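Local coordinates for protein 3-polyprenyl-4-hydroxybenzoate decarboxylase and related decarboxylases (Pelotomaculum thermopropionicum, PDB 6H6X) that is a UbiD-family enzyme that uses prenylated FMN and manganese to interconvert 2,5-furandicarboxylic acid and 2-furoic acid, at residues B[240-254]-B[266-280]. The protein carries 8 engineered substitutions. Numbering follows the deposited sequence.
Sequences IVIEGKILPGVREVE and PAAPRPVVEVTAVTH
I242 packs against V275 and V278 on the buried face of an antiparallel pairing between 240-246 and 272-280. Its CG1 lies beside the backbone N (chi1 -63°) and runs alongside V278 CG2, which leaves CG2 anti to that N and 3.9 Å from V275 CB; L113 of helix 113-116 covers I242 and V278. Beta-branched isoleucine and valine suit the extended backbone and fill the space between sheet and helices. Further along, I246 CG2 meets the apolar ring of P271 at CB, 3.7 Å away, with F174 of helix 169-179 touching both.

T276 and A277 both face E243 in a classic beta bulge: T276 N donates to E243 O at 2.9 Å, whereas A277 N reaches it only weakly. G244 follows, where a CB would collide with E274 O. The buried E243 carboxylate is held from outside by T229 and the backbone N of E228.

Toward K245 and E274 the same face as E243 opens to solvent. NZ and OE1 stay 4.0 Å apart, too long for a salt bridge, so both charges can be hydrated, while K245 CE rests on T276 CG2. Beyond the turn around P248 and G249, exposed V253 and P269 form a non-hydrogen-bonded pair, where proline's missing N-H costs no cross-strand bond.

On the hairpin's other face, R270 extends its chain to place NH1 2.9 Å from E254 OE2, a salt bridge tilted 32° from the guanidinium plane; P266 O accepts from the same NH1 in that plane. E254 also binds Y130 and R152, a prenylated-FMN-binding residue. A leucine in place of R270 would probably leave E254 without one of its two arginine partners and P266 O without its side-chain donor.

Thus strand 264-280 pairs with 252-258 as a beta hairpin, then with 240-246, building the antiparallel sheet of the UbiD Rift-related, FMN-binding domain, with E254 as a second-shell link to the cofactor site.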
loop_
_atom_site.group_PDB
_atom_site.type_symbol
_atom_site.label_atom_id
_atom_site.label_comp_id
_atom_site.label_asym_id
_atom_site.label_seq_id
_atom_site.Cartn_x
_atom_site.Cartn_y
_atom_site.Cartn_z
ATOM N N ILE B 240 0.712 28.769 23.911
ATOM C CA ILE B 240 1.890 28.972 24.717
ATOM C C ILE B 240 2.972 29.676 23.892
ATOM O O ILE B 240 3.148 29.342 22.719
ATOM C CB ILE B 240 2.465 27.597 25.183
ATOM C CG1 ILE B 240 1.512 26.866 26.142
ATOM C CG2 ILE B 240 3.783 27.762 25.892
ATOM C CD1 ILE B 240 1.403 25.379 25.935
ATOM N N VAL B 241 3.718 30.602 24.516
ATOM C CA VAL B 241 4.871 31.261 23.917
ATOM C C VAL B 241 6.022 31.189 24.871
ATOM O O VAL B 241 5.871 31.478 26.052
ATOM C CB VAL B 241 4.607 32.739 23.560
ATOM C CG1 VAL B 241 5.899 33.522 23.325
ATOM C CG2 VAL B 241 3.680 32.835 22.361
ATOM N N ILE B 242 7.181 30.821 24.351
ATOM C CA ILE B 242 8.393 30.755 25.114
ATOM C C ILE B 242 9.322 31.713 24.422
ATOM O O ILE B 242 9.644 31.548 23.255
ATOM C CB ILE B 242 8.959 29.313 25.172
ATOM C CG1 ILE B 242 7.973 28.394 25.902
ATOM C CG2 ILE B 242 10.306 29.276 25.846
ATOM C CD1 ILE B 242 8.275 26.928 25.628
ATOM N N GLU B 243 9.762 32.716 25.174
ATOM C CA GLU B 243 10.678 33.762 24.716
ATOM C C GLU B 243 12.087 33.443 25.158
ATOM O O GLU B 243 12.294 32.927 26.242
ATOM C CB GLU B 243 10.246 35.100 25.309
ATOM C CG GLU B 243 8.772 35.460 25.074
ATOM C CD GLU B 243 8.355 36.804 25.644
ATOM O OE1 GLU B 243 9.243 37.536 26.161
ATOM O OE2 GLU B 243 7.132 37.134 25.568
ATOM N N GLY B 244 13.065 33.752 24.328
ATOM C CA GLY B 244 14.429 33.535 24.729
ATOM C C GLY B 244 15.455 33.980 23.738
ATOM O O GLY B 244 15.203 34.815 22.856
ATOM N N LYS B 245 16.639 33.409 23.870
ATOM C CA LYS B 245 17.720 33.776 22.968
ATOM C C LYS B 245 18.675 32.628 22.752
ATOM O O LYS B 245 18.896 31.820 23.650
ATOM C CB LYS B 245 18.431 35.010 23.507
ATOM C CG LYS B 245 18.986 34.857 24.910
ATOM C CD LYS B 245 19.222 36.209 25.594
ATOM C CE LYS B 245 19.364 36.053 27.113
ATOM N NZ LYS B 245 19.886 37.262 27.813
ATOM N N ILE B 246 19.206 32.536 21.545
ATOM C CA ILE B 246 20.196 31.530 21.240
ATOM C C ILE B 246 21.551 32.162 21.621
ATOM O O ILE B 246 21.871 33.252 21.167
ATOM C CB ILE B 246 20.175 31.101 19.762
ATOM C CG1 ILE B 246 18.759 30.766 19.262
ATOM C CG2 ILE B 246 21.069 29.871 19.565
ATOM C CD1 ILE B 246 18.728 30.569 17.762
ATOM N N LEU B 247 22.324 31.481 22.457
ATOM C CA LEU B 247 23.511 32.076 23.074
ATOM C C LEU B 247 24.684 32.048 22.117
ATOM O O LEU B 247 24.952 31.013 21.496
ATOM C CB LEU B 247 23.885 31.333 24.357
ATOM C CG LEU B 247 22.810 31.319 25.455
ATOM C CD1 LEU B 247 23.262 30.506 26.667
ATOM C CD2 LEU B 247 22.421 32.726 25.874
ATOM N N PRO B 248 25.406 33.181 21.995
ATOM C CA PRO B 248 26.542 33.194 21.043
ATOM C C PRO B 248 27.692 32.277 21.505
ATOM O O PRO B 248 28.005 32.250 22.693
ATOM C CB PRO B 248 26.962 34.666 21.019
ATOM C CG PRO B 248 26.580 35.185 22.368
ATOM C CD PRO B 248 25.416 34.364 22.880
ATOM N N GLY B 249 28.253 31.483 20.597
ATOM C CA GLY B 249 29.394 30.627 20.918
ATOM C C GLY B 249 29.107 29.333 21.674
ATOM O O GLY B 249 29.781 28.324 21.436
ATOM N N VAL B 250 28.109 29.317 22.551
ATOM C CA VAL B 250 27.869 28.126 23.354
ATOM C C VAL B 250 27.442 26.953 22.461
ATOM O O VAL B 250 26.662 27.106 21.496
ATOM C CB VAL B 250 26.797 28.364 24.445
ATOM C CG1 VAL B 250 26.549 27.087 25.243
ATOM C CG2 VAL B 250 27.227 29.488 25.364
ATOM N N ARG B 251 27.991 25.788 22.796
ATOM C CA ARG B 251 27.663 24.508 22.157
ATOM C C ARG B 251 27.547 23.476 23.250
ATOM O O ARG B 251 28.468 23.323 24.048
ATOM C CB ARG B 251 28.744 24.086 21.167
ATOM C CG ARG B 251 28.895 25.021 19.979
ATOM C CD ARG B 251 27.654 24.947 19.087
ATOM N NE ARG B 251 27.835 25.738 17.864
ATOM C CZ ARG B 251 27.619 27.047 17.758
ATOM N NH1 ARG B 251 27.194 27.763 18.797
ATOM N NH2 ARG B 251 27.853 27.652 16.598
ATOM N N GLU B 252 26.394 22.811 23.320
ATOM C CA GLU B 252 26.164 21.698 24.246
ATOM C C GLU B 252 25.561 20.546 23.499
ATOM O O GLU B 252 24.966 20.736 22.435
ATOM C CB GLU B 252 25.260 22.115 25.403
ATOM C CG GLU B 252 25.961 23.125 26.317
ATOM C CD GLU B 252 25.091 23.700 27.424
ATOM O OE1 GLU B 252 23.908 23.305 27.594
ATOM O OE2 GLU B 252 25.607 24.591 28.131
ATOM N N VAL B 253 25.716 19.359 24.065
ATOM C CA VAL B 253 25.334 18.153 23.368
ATOM C C VAL B 253 23.805 18.063 23.324
ATOM O O VAL B 253 23.107 18.069 24.349
ATOM C CB VAL B 253 25.947 16.881 23.990
ATOM C CG1 VAL B 253 25.459 15.649 23.234
ATOM C CG2 VAL B 253 27.477 16.938 23.972
ATOM N N GLU B 254 23.292 17.999 22.107
ATOM C CA GLU B 254 21.846 17.834 21.869
ATOM C C GLU B 254 21.665 16.487 21.179
ATOM O O GLU B 254 22.420 16.122 20.255
ATOM C CB GLU B 254 21.319 18.994 21.009
ATOM C CG GLU B 254 19.825 18.971 20.706
ATOM C CD GLU B 254 19.417 18.032 19.558
ATOM O OE1 GLU B 254 18.312 17.447 19.624
ATOM O OE2 GLU B 254 20.186 17.857 18.584
ATOM N N PRO B 266 21.826 11.586 15.169
ATOM C CA PRO B 266 22.870 11.410 16.190
ATOM C C PRO B 266 23.096 12.650 17.092
ATOM O O PRO B 266 22.815 13.806 16.685
ATOM C CB PRO B 266 24.126 11.066 15.361
ATOM C CG PRO B 266 23.867 11.614 13.991
ATOM C CD PRO B 266 22.374 11.522 13.795
ATOM N N ALA B 267 23.569 12.371 18.309
ATOM C CA ALA B 267 23.987 13.388 19.277
ATOM C C ALA B 267 25.229 14.154 18.802
ATOM O O ALA B 267 26.128 13.560 18.193
ATOM C CB ALA B 267 24.269 12.730 20.620
ATOM N N ALA B 268 25.252 15.464 19.055
ATOM C CA ALA B 268 26.415 16.309 18.755
ATOM C C ALA B 268 26.326 17.667 19.484
ATOM O O ALA B 268 25.251 18.027 19.990
ATOM C CB ALA B 268 26.564 16.517 17.248
ATOM N N PRO B 269 27.452 18.419 19.546
ATOM C CA PRO B 269 27.418 19.766 20.160
ATOM C C PRO B 269 26.685 20.810 19.290
ATOM O O PRO B 269 27.034 21.005 18.115
ATOM C CB PRO B 269 28.917 20.132 20.306
ATOM C CG PRO B 269 29.680 18.866 20.103
ATOM C CD PRO B 269 28.836 18.016 19.204
ATOM N N ARG B 270 25.699 21.492 19.879
ATOM C CA ARG B 270 24.761 22.349 19.133
ATOM C C ARG B 270 24.357 23.582 19.924
ATOM O O ARG B 270 24.611 23.654 21.134
ATOM C CB ARG B 270 23.514 21.525 18.761
ATOM C CG ARG B 270 23.784 20.613 17.570
ATOM C CD ARG B 270 22.639 19.729 17.167
ATOM N NE ARG B 270 23.104 18.791 16.152
ATOM C CZ ARG B 270 23.035 17.460 16.229
ATOM N NH1 ARG B 270 22.499 16.823 17.278
ATOM N NH2 ARG B 270 23.507 16.748 15.216
ATOM N N PRO B 271 23.694 24.553 19.263
ATOM C CA PRO B 271 23.367 25.766 20.011
ATOM C C PRO B 271 22.408 25.539 21.135
ATOM O O PRO B 271 21.798 24.475 21.259
ATOM C CB PRO B 271 22.777 26.683 18.957
ATOM C CG PRO B 271 23.528 26.296 17.731
ATOM C CD PRO B 271 23.645 24.795 17.814
ATOM N N VAL B 272 22.283 26.567 21.956
ATOM C CA VAL B 272 21.505 26.518 23.182
ATOM C C VAL B 272 20.624 27.776 23.265
ATOM O O VAL B 272 21.059 28.846 22.951
ATOM C CB VAL B 272 22.443 26.454 24.408
ATOM C CG1 VAL B 272 21.661 26.492 25.705
ATOM C CG2 VAL B 272 23.271 25.176 24.353
ATOM N N VAL B 273 19.388 27.609 23.696
ATOM C CA VAL B 273 18.469 28.674 23.918
ATOM C C VAL B 273 18.328 28.808 25.414
ATOM O O VAL B 273 18.022 27.822 26.078
ATOM C CB VAL B 273 17.051 28.337 23.352
ATOM C CG1 VAL B 273 16.024 29.397 23.749
ATOM C CG2 VAL B 273 17.097 28.200 21.838
ATOM N N GLU B 274 18.539 30.018 25.929
ATOM C CA GLU B 274 18.160 30.389 27.298
ATOM C C GLU B 274 16.784 31.032 27.237
ATOM O O GLU B 274 16.566 31.972 26.466
ATOM C CB GLU B 274 19.174 31.386 27.887
ATOM C CG GLU B 274 18.782 32.019 29.229
ATOM C CD GLU B 274 19.922 32.832 29.887
ATOM O OE1 GLU B 274 19.717 34.035 30.200
ATOM O OE2 GLU B 274 21.031 32.284 30.102
ATOM N N VAL B 275 15.866 30.572 28.075
ATOM C CA VAL B 275 14.508 31.102 28.055
ATOM C C VAL B 275 14.362 32.196 29.116
ATOM O O VAL B 275 14.761 32.009 30.279
ATOM C CB VAL B 275 13.393 30.006 28.045
ATOM C CG1 VAL B 275 13.946 28.605 28.036
ATOM C CG2 VAL B 275 12.308 30.181 29.106
ATOM N N THR B 276 13.826 33.340 28.673
ATOM C CA THR B 276 13.655 34.533 29.499
ATOM C C THR B 276 12.208 34.809 29.898
ATOM O O THR B 276 11.967 35.649 30.751
ATOM C CB THR B 276 14.240 35.755 28.801
ATOM O OG1 THR B 276 13.588 35.968 27.543
ATOM C CG2 THR B 276 15.746 35.542 28.544
ATOM N N ALA B 277 11.251 34.081 29.326
ATOM C CA ALA B 277 9.868 34.187 29.731
ATOM C C ALA B 277 8.990 33.162 29.038
ATOM O O ALA B 277 9.331 32.667 27.981
ATOM C CB ALA B 277 9.330 35.590 29.421
ATOM N N VAL B 278 7.829 32.914 29.626
ATOM C CA VAL B 278 6.843 32.035 29.121
ATOM C C VAL B 278 5.529 32.724 29.319
ATOM O O VAL B 278 5.275 33.158 30.394
ATOM C CB VAL B 278 6.773 30.707 29.926
ATOM C CG1 VAL B 278 5.569 29.872 29.498
ATOM C CG2 VAL B 278 8.057 29.906 29.769
ATOM N N THR B 279 4.669 32.784 28.297
ATOM C CA THR B 279 3.297 33.281 28.459
ATOM C C THR B 279 2.358 32.284 27.871
ATOM O O THR B 279 2.691 31.564 26.918
ATOM C CB THR B 279 3.055 34.696 27.803
ATOM O OG1 THR B 279 2.921 34.592 26.380
ATOM C CG2 THR B 279 4.215 35.649 28.078
ATOM N N HIS B 280 1.161 32.227 28.413
ATOM C CA HIS B 280 0.205 31.280 27.937
ATOM C C HIS B 280 -1.190 31.689 28.210
ATOM O O HIS B 280 -1.439 32.534 29.056
ATOM C CB HIS B 280 0.498 29.850 28.467
ATOM C CG HIS B 280 0.437 29.691 29.946
ATOM N ND1 HIS B 280 -0.744 29.469 30.628
ATOM C CD2 HIS B 280 1.421 29.676 30.875
ATOM C CE1 HIS B 280 -0.477 29.350 31.924
ATOM N NE2 HIS B 280 0.831 29.490 32.100
#